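Local coordinates for protein N-acetyltransferase (Staphylococcus aureus subsp. aureus, PDB 4LUA) that probably transfers the acetyl group of acetyl-CoA to an amine of its substrate, as GNAT-family N-acetyltransferases do, at residues K87-T92 / S100-F105; N104-Y109 / E116-S121. All blocks are in the same frame, centred on the assembly; numbering follows the deposited sequence.

Contact 1 (K87-T92 / S100-F105); sequences KYNFVT and SELINF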
loop_
_atom_site.group_PDB
_atom_site.type_symbol
_atom_site.label_atom_id
_atom_site.label_comp_id
_atom_site.label_asym_id
_atom_site.label_seq_id
_atom_site.Cartn_x
_atom_site.Cartn_y
_atom_site.Cartn_z
ATOM N N LYS A 87 1.332 0.812 3.046
ATOM C CA LYS A 87 0.347 1.901 3.099
ATOM C C LYS A 87 0.177 2.503 1.717
ATOM O O LYS A 87 1.018 2.316 0.809
ATOM C CB LYS A 87 0.856 3.033 4.078
ATOM C CG LYS A 87 0.738 2.530 5.504
ATOM C CD LYS A 87 1.041 3.609 6.509
ATOM C CE LYS A 87 -0.215 4.186 7.123
ATOM N NZ LYS A 87 0.093 5.479 7.808
ATOM N N TYR A 88 -0.876 3.310 1.585
ATOM C CA TYR A 88 -1.052 4.176 0.391
ATOM C C TYR A 88 -0.955 3.364 -0.895
ATOM O O TYR A 88 -0.232 3.731 -1.835
ATOM C CB TYR A 88 -0.028 5.326 0.393
ATOM C CG TYR A 88 -0.046 6.069 1.722
ATOM C CD1 TYR A 88 -1.233 6.542 2.260
ATOM C CD2 TYR A 88 1.128 6.246 2.436
ATOM C CE1 TYR A 88 -1.239 7.209 3.497
ATOM C CE2 TYR A 88 1.123 6.898 3.662
ATOM C CZ TYR A 88 -0.067 7.351 4.177
ATOM O OH TYR A 88 -0.074 8.016 5.403
ATOM N N ASN A 89 -1.734 2.295 -0.958
ATOM C CA ASN A 89 -1.697 1.382 -2.127
ATOM C C ASN A 89 -2.867 1.747 -3.014
ATOM O O ASN A 89 -4.036 1.447 -2.698
ATOM C CB ASN A 89 -1.799 -0.041 -1.578
ATOM C CG ASN A 89 -1.730 -1.166 -2.657
ATOM O OD1 ASN A 89 -2.231 -2.264 -2.408
ATOM N ND2 ASN A 89 -1.184 -0.887 -3.855
ATOM N N PHE A 90 -2.578 2.468 -4.107
ATOM C CA PHE A 90 -3.619 2.839 -5.078
ATOM C C PHE A 90 -3.270 2.204 -6.395
ATOM O O PHE A 90 -2.144 2.375 -6.891
ATOM C CB PHE A 90 -3.638 4.388 -5.243
ATOM C CG PHE A 90 -4.053 5.108 -3.989
ATOM C CD1 PHE A 90 -5.374 5.429 -3.745
ATOM C CD2 PHE A 90 -3.082 5.475 -3.063
ATOM C CE1 PHE A 90 -5.770 6.099 -2.557
ATOM C CE2 PHE A 90 -3.457 6.146 -1.882
ATOM C CZ PHE A 90 -4.784 6.466 -1.631
ATOM N N VAL A 91 -4.221 1.457 -6.968
ATOM C CA VAL A 91 -3.927 0.674 -8.173
ATOM C C VAL A 91 -5.017 0.971 -9.198
ATOM O O VAL A 91 -6.197 0.823 -8.875
ATOM C CB VAL A 91 -4.037 -0.820 -7.862
ATOM C CG1 VAL A 91 -3.610 -1.627 -9.091
ATOM C CG2 VAL A 91 -3.273 -1.171 -6.617
ATOM N N THR A 92 -4.652 1.405 -10.415
ATOM C CA THR A 92 -5.648 1.648 -11.458
ATOM C C THR A 92 -6.502 0.391 -11.642
ATOM O O THR A 92 -5.973 -0.700 -11.756
ATOM C CB THR A 92 -4.968 2.076 -12.761
ATOM O OG1 THR A 92 -4.284 3.312 -12.510
ATOM C CG2 THR A 92 -6.058 2.333 -13.842
ATOM N N SER A 100 -0.323 -7.662 -7.551
ATOM C CA SER A 100 0.424 -8.832 -7.056
ATOM C C SER A 100 1.879 -8.653 -7.432
ATOM O O SER A 100 2.753 -9.009 -6.600
ATOM C CB SER A 100 -0.088 -10.153 -7.667
ATOM O OG SER A 100 -1.339 -10.481 -7.070
ATOM N N GLU A 101 2.151 -8.129 -8.634
ATOM C CA GLU A 101 3.567 -7.890 -9.008
ATOM C C GLU A 101 4.173 -6.855 -8.049
ATOM O O GLU A 101 5.307 -7.015 -7.531
ATOM C CB GLU A 101 3.693 -7.430 -10.454
ATOM C CG GLU A 101 3.754 -8.556 -11.453
ATOM C CD GLU A 101 3.873 -8.030 -12.888
ATOM O OE1 GLU A 101 4.489 -6.948 -13.079
ATOM O OE2 GLU A 101 3.331 -8.689 -13.813
ATOM N N LEU A 102 3.392 -5.818 -7.711
ATOM C CA LEU A 102 3.881 -4.775 -6.806
ATOM C C LEU A 102 4.142 -5.289 -5.369
ATOM O O LEU A 102 5.220 -5.058 -4.781
ATOM C CB LEU A 102 2.878 -3.584 -6.788
ATOM C CG LEU A 102 3.265 -2.449 -5.846
ATOM C CD1 LEU A 102 4.668 -1.820 -6.142
ATOM C CD2 LEU A 102 2.205 -1.375 -6.009
ATOM N N ILE A 103 3.180 -6.010 -4.769
ATOM C CA ILE A 103 3.352 -6.465 -3.390
ATOM C C ILE A 103 4.416 -7.583 -3.359
ATOM O O ILE A 103 5.200 -7.659 -2.405
ATOM C CB ILE A 103 1.993 -6.888 -2.805
ATOM C CG1 ILE A 103 0.988 -5.731 -2.861
ATOM C CG2 ILE A 103 2.208 -7.399 -1.393
ATOM C CD1 ILE A 103 1.495 -4.392 -2.150
ATOM N N ASN A 104 4.497 -8.447 -4.390
ATOM C CA ASN A 104 5.604 -9.438 -4.402
ATOM C C ASN A 104 6.977 -8.738 -4.449
ATOM O O ASN A 104 7.960 -9.171 -3.795
ATOM C CB ASN A 104 5.493 -10.429 -5.561
ATOM C CG ASN A 104 4.698 -11.657 -5.187
ATOM O OD1 ASN A 104 4.863 -12.199 -4.094
ATOM N ND2 ASN A 104 3.850 -12.136 -6.113
ATOM N N PHE A 105 7.037 -7.643 -5.236
ATOM C CA PHE A 105 8.256 -6.858 -5.206
ATOM C C PHE A 105 8.547 -6.309 -3.817
ATOM O O PHE A 105 9.714 -6.389 -3.382
ATOM C CB PHE A 105 8.210 -5.727 -6.279
ATOM C CG PHE A 105 9.131 -4.592 -5.956
ATOM C CD1 PHE A 105 10.446 -4.606 -6.340
ATOM C CD2 PHE A 105 8.647 -3.551 -5.170
ATOM C CE1 PHE A 105 11.327 -3.555 -5.994
ATOM C CE2 PHE A 105 9.479 -2.582 -4.742
ATOM C CZ PHE A 105 10.849 -2.573 -5.143
#

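Contact 2 (N104-Y109 / E116-S121); sequences NFIINY and ESLLTS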
loop_
_atom_site.group_PDB
_atom_site.type_symbol
_atom_site.label_atom_id
_atom_site.label_comp_id
_atom_site.label_asym_id
_atom_site.label_seq_id
_atom_site.Cartn_x
_atom_site.Cartn_y
_atom_site.Cartn_z
ATOM N N ASN A 104 4.497 -8.447 -4.390
ATOM C CA ASN A 104 5.604 -9.438 -4.402
ATOM C C ASN A 104 6.977 -8.738 -4.449
ATOM O O ASN A 104 7.960 -9.171 -3.795
ATOM C CB ASN A 104 5.493 -10.429 -5.561
ATOM C CG ASN A 104 4.698 -11.657 -5.187
ATOM O OD1 ASN A 104 4.863 -12.199 -4.094
ATOM N ND2 ASN A 104 3.850 -12.136 -6.113
ATOM N N PHE A 105 7.037 -7.643 -5.236
ATOM C CA PHE A 105 8.256 -6.858 -5.206
ATOM C C PHE A 105 8.547 -6.309 -3.817
ATOM O O PHE A 105 9.714 -6.389 -3.382
ATOM C CB PHE A 105 8.210 -5.727 -6.279
ATOM C CG PHE A 105 9.131 -4.592 -5.956
ATOM C CD1 PHE A 105 10.446 -4.606 -6.340
ATOM C CD2 PHE A 105 8.647 -3.551 -5.170
ATOM C CE1 PHE A 105 11.327 -3.555 -5.994
ATOM C CE2 PHE A 105 9.479 -2.582 -4.742
ATOM C CZ PHE A 105 10.849 -2.573 -5.143
ATOM N N ILE A 106 7.533 -5.752 -3.142
ATOM C CA ILE A 106 7.751 -5.226 -1.790
ATOM C C ILE A 106 8.262 -6.315 -0.821
ATOM O O ILE A 106 9.197 -6.052 -0.031
ATOM C CB ILE A 106 6.504 -4.480 -1.267
ATOM C CG1 ILE A 106 6.342 -3.231 -2.098
ATOM C CG2 ILE A 106 6.671 -4.189 0.236
ATOM C CD1 ILE A 106 5.093 -2.399 -1.737
ATOM N N ILE A 107 7.694 -7.526 -0.891
ATOM C CA ILE A 107 8.194 -8.627 -0.065
ATOM C C ILE A 107 9.673 -8.853 -0.334
ATOM O O ILE A 107 10.509 -8.967 0.620
ATOM C CB ILE A 107 7.434 -9.933 -0.346
ATOM C CG1 ILE A 107 5.995 -9.827 0.166
ATOM C CG2 ILE A 107 8.110 -11.108 0.350
ATOM C CD1 ILE A 107 4.999 -10.886 -0.476
ATOM N N ASN A 108 10.070 -8.916 -1.630
ATOM C CA ASN A 108 11.522 -9.105 -1.857
ATOM C C ASN A 108 12.407 -7.927 -1.450
ATOM O O ASN A 108 13.508 -8.108 -0.978
ATOM C CB ASN A 108 11.794 -9.448 -3.353
ATOM C CG ASN A 108 11.344 -10.834 -3.701
ATOM O OD1 ASN A 108 11.812 -11.802 -3.100
ATOM N ND2 ASN A 108 10.407 -10.954 -4.652
ATOM N N TYR A 109 11.928 -6.703 -1.685
ATOM C CA TYR A 109 12.657 -5.526 -1.257
ATOM C C TYR A 109 12.899 -5.592 0.242
ATOM O O TYR A 109 14.008 -5.344 0.756
ATOM C CB TYR A 109 11.867 -4.271 -1.671
ATOM C CG TYR A 109 12.498 -3.015 -1.142
ATOM C CD1 TYR A 109 13.398 -2.300 -1.928
ATOM C CD2 TYR A 109 12.174 -2.564 0.142
ATOM C CE1 TYR A 109 14.026 -1.163 -1.414
ATOM C CE2 TYR A 109 12.779 -1.446 0.677
ATOM C CZ TYR A 109 13.702 -0.746 -0.110
ATOM O OH TYR A 109 14.329 0.402 0.368
ATOM N N GLU A 116 12.245 -7.320 9.293
ATOM C CA GLU A 116 11.848 -8.501 10.053
ATOM C C GLU A 116 10.430 -8.933 9.698
ATOM O O GLU A 116 10.099 -10.132 9.696
ATOM C CB GLU A 116 11.844 -8.225 11.558
ATOM C CG GLU A 116 13.128 -7.735 12.186
ATOM C CD GLU A 116 12.967 -7.595 13.705
ATOM O OE1 GLU A 116 11.828 -7.298 14.163
ATOM O OE2 GLU A 116 13.970 -7.801 14.427
ATOM N N SER A 117 9.571 -7.971 9.386
ATOM C CA SER A 117 8.223 -8.360 9.023
ATOM C C SER A 117 7.584 -7.260 8.219
ATOM O O SER A 117 8.131 -6.124 8.150
ATOM C CB SER A 117 7.321 -8.642 10.240
ATOM O OG SER A 117 6.094 -9.288 9.782
ATOM N N LEU A 118 6.491 -7.618 7.554
ATOM C CA LEU A 118 5.763 -6.633 6.784
ATOM C C LEU A 118 4.363 -6.761 7.313
ATOM O O LEU A 118 3.835 -7.900 7.397
ATOM C CB LEU A 118 5.644 -7.007 5.298
ATOM C CG LEU A 118 6.745 -6.760 4.335
ATOM C CD1 LEU A 118 6.328 -7.432 3.033
ATOM C CD2 LEU A 118 6.792 -5.260 4.202
ATOM N N LEU A 119 3.718 -5.630 7.669
ATOM C CA LEU A 119 2.304 -5.683 8.111
ATOM C C LEU A 119 1.411 -4.934 7.143
ATOM O O LEU A 119 1.877 -4.041 6.427
ATOM C CB LEU A 119 2.186 -5.003 9.460
ATOM C CG LEU A 119 2.956 -5.611 10.606
ATOM C CD1 LEU A 119 2.749 -4.703 11.834
ATOM C CD2 LEU A 119 2.413 -6.958 10.858
ATOM N N THR A 120 0.168 -5.352 7.014
ATOM C CA THR A 120 -0.779 -4.585 6.221
ATOM C C THR A 120 -2.111 -4.602 6.976
ATOM O O THR A 120 -2.438 -5.547 7.722
ATOM C CB THR A 120 -0.937 -5.228 4.773
ATOM O OG1 THR A 120 -1.574 -4.281 3.901
ATOM C CG2 THR A 120 -1.732 -6.566 4.784
ATOM N N SER A 121 -2.912 -3.536 6.814
ATOM C CA SER A 121 -4.221 -3.428 7.455
ATOM C C SER A 121 -5.292 -3.364 6.366
ATOM O O SER A 121 -5.062 -2.775 5.295
ATOM C CB SER A 121 -4.331 -2.165 8.379
ATOM O OG SER A 121 -3.979 -1.026 7.558
#

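Contact 1 (K87-T92 / S100-F105)
Asn89 lays its amide against the aliphatic ends of Leu102 and Ile103, where strand 83-91 packs against helix 96-112. With CG anti to the backbone N (chi1 -178°), the amide is carried out toward the helix: ND2 lies 4.0 Å from CD2 of Leu102, and OD1 lies 4.3 Å from CD1 of Ile103. Asn89 and Leu102 run alongside one another in opposite senses, each reaching past the other's end. Ile103 gets there differently. Its CB is not aimed at the strand, but a bent chi2 of -55° folds CD1 back to the amide. In the GNAT fold this is the strand-to-helix unit whose connecting loop usually cradles the pyrophosphate of acetyl-CoA, and the left-handed backbone of Tyr88, just before Asn89, is consistent with the bulge common in that strand. The buried amide is satisfied at both ends: OD1 accepts from ND2 of Asn99, one turn before Ile103 on helix 96-112, while ND2 donates to the carbonyl of Thr69 on the neighbouring strand 65-75. These two bonds fix which way the amide is flipped. Beyond it, Leu102 packs on Ala70, and Ile103 continues into Phe132 and Tyr133 of helix 127-135.

Contact 2 (N104-Y109 / E116-S121)
Helix 96-112 comes nearest strand 117-123 at Ile107 and Leu118, whose CA atoms stand 7.5 Å apart, close enough for one strand residue to reach the helix backbone. That residue is Leu118. Its CB is directed toward the helix, and its two methyls are divided between successive isoleucines. CG sits anti to the carbonyl carbon (chi1 -81°), and an extended chi2 of 172° makes CD1 the leading branch. CD1 touches Ile107 twice, 3.8 Å from CG1 and also 3.8 Å from CA, so it rests on the root of that side chain. The other methyl, CD2, meets CG2 of Ile106 at 4.1 Å. Leu118 crosses Ile107 at about a right angle and Ile106 on a slant. Neither isoleucine aims its CB at the strand: Ile106 offers the short CG2 branch, and Ile107 the first carbon of its longer one. Everything exchanged here is buried and apolar. The surroundings extend the same core, with Leu118 also on Leu72, Ile106 on Ala70 and Phe58, and Ile107 on Tyr162 and Phe138. At the next residue, Leu119 makes backbone hydrogen bonds with Ser84 and Ile86, which joins strand 117-123 to the start of strand 83-91. Strand, helix and strand therefore form a beta-alpha-beta crossover, with Leu118 seated against the helix near the point from which the two strands splay into the V characteristic of GNAT acetyltransferases.

How the contacts relate
From the N-terminal side, strand 83-91 comes first. The chain turns through a short loop into helix 96-112, and contact 1 closes that turn by setting 100-105 back over 87-92. The helix then runs on, its end leads into a second loop, and contact 2 closes this one by bringing 116-121 back against 104-109. The two closures follow one another along the chain, overlapping at Asn104 and Phe105 without either enclosing the other, and their centres lie about 10 Å apart. Helix 96-112 is the common element: it lies along the four-stranded sheet, its later part also meets strand 117-123 of the three-stranded one, and it thus bridges the two.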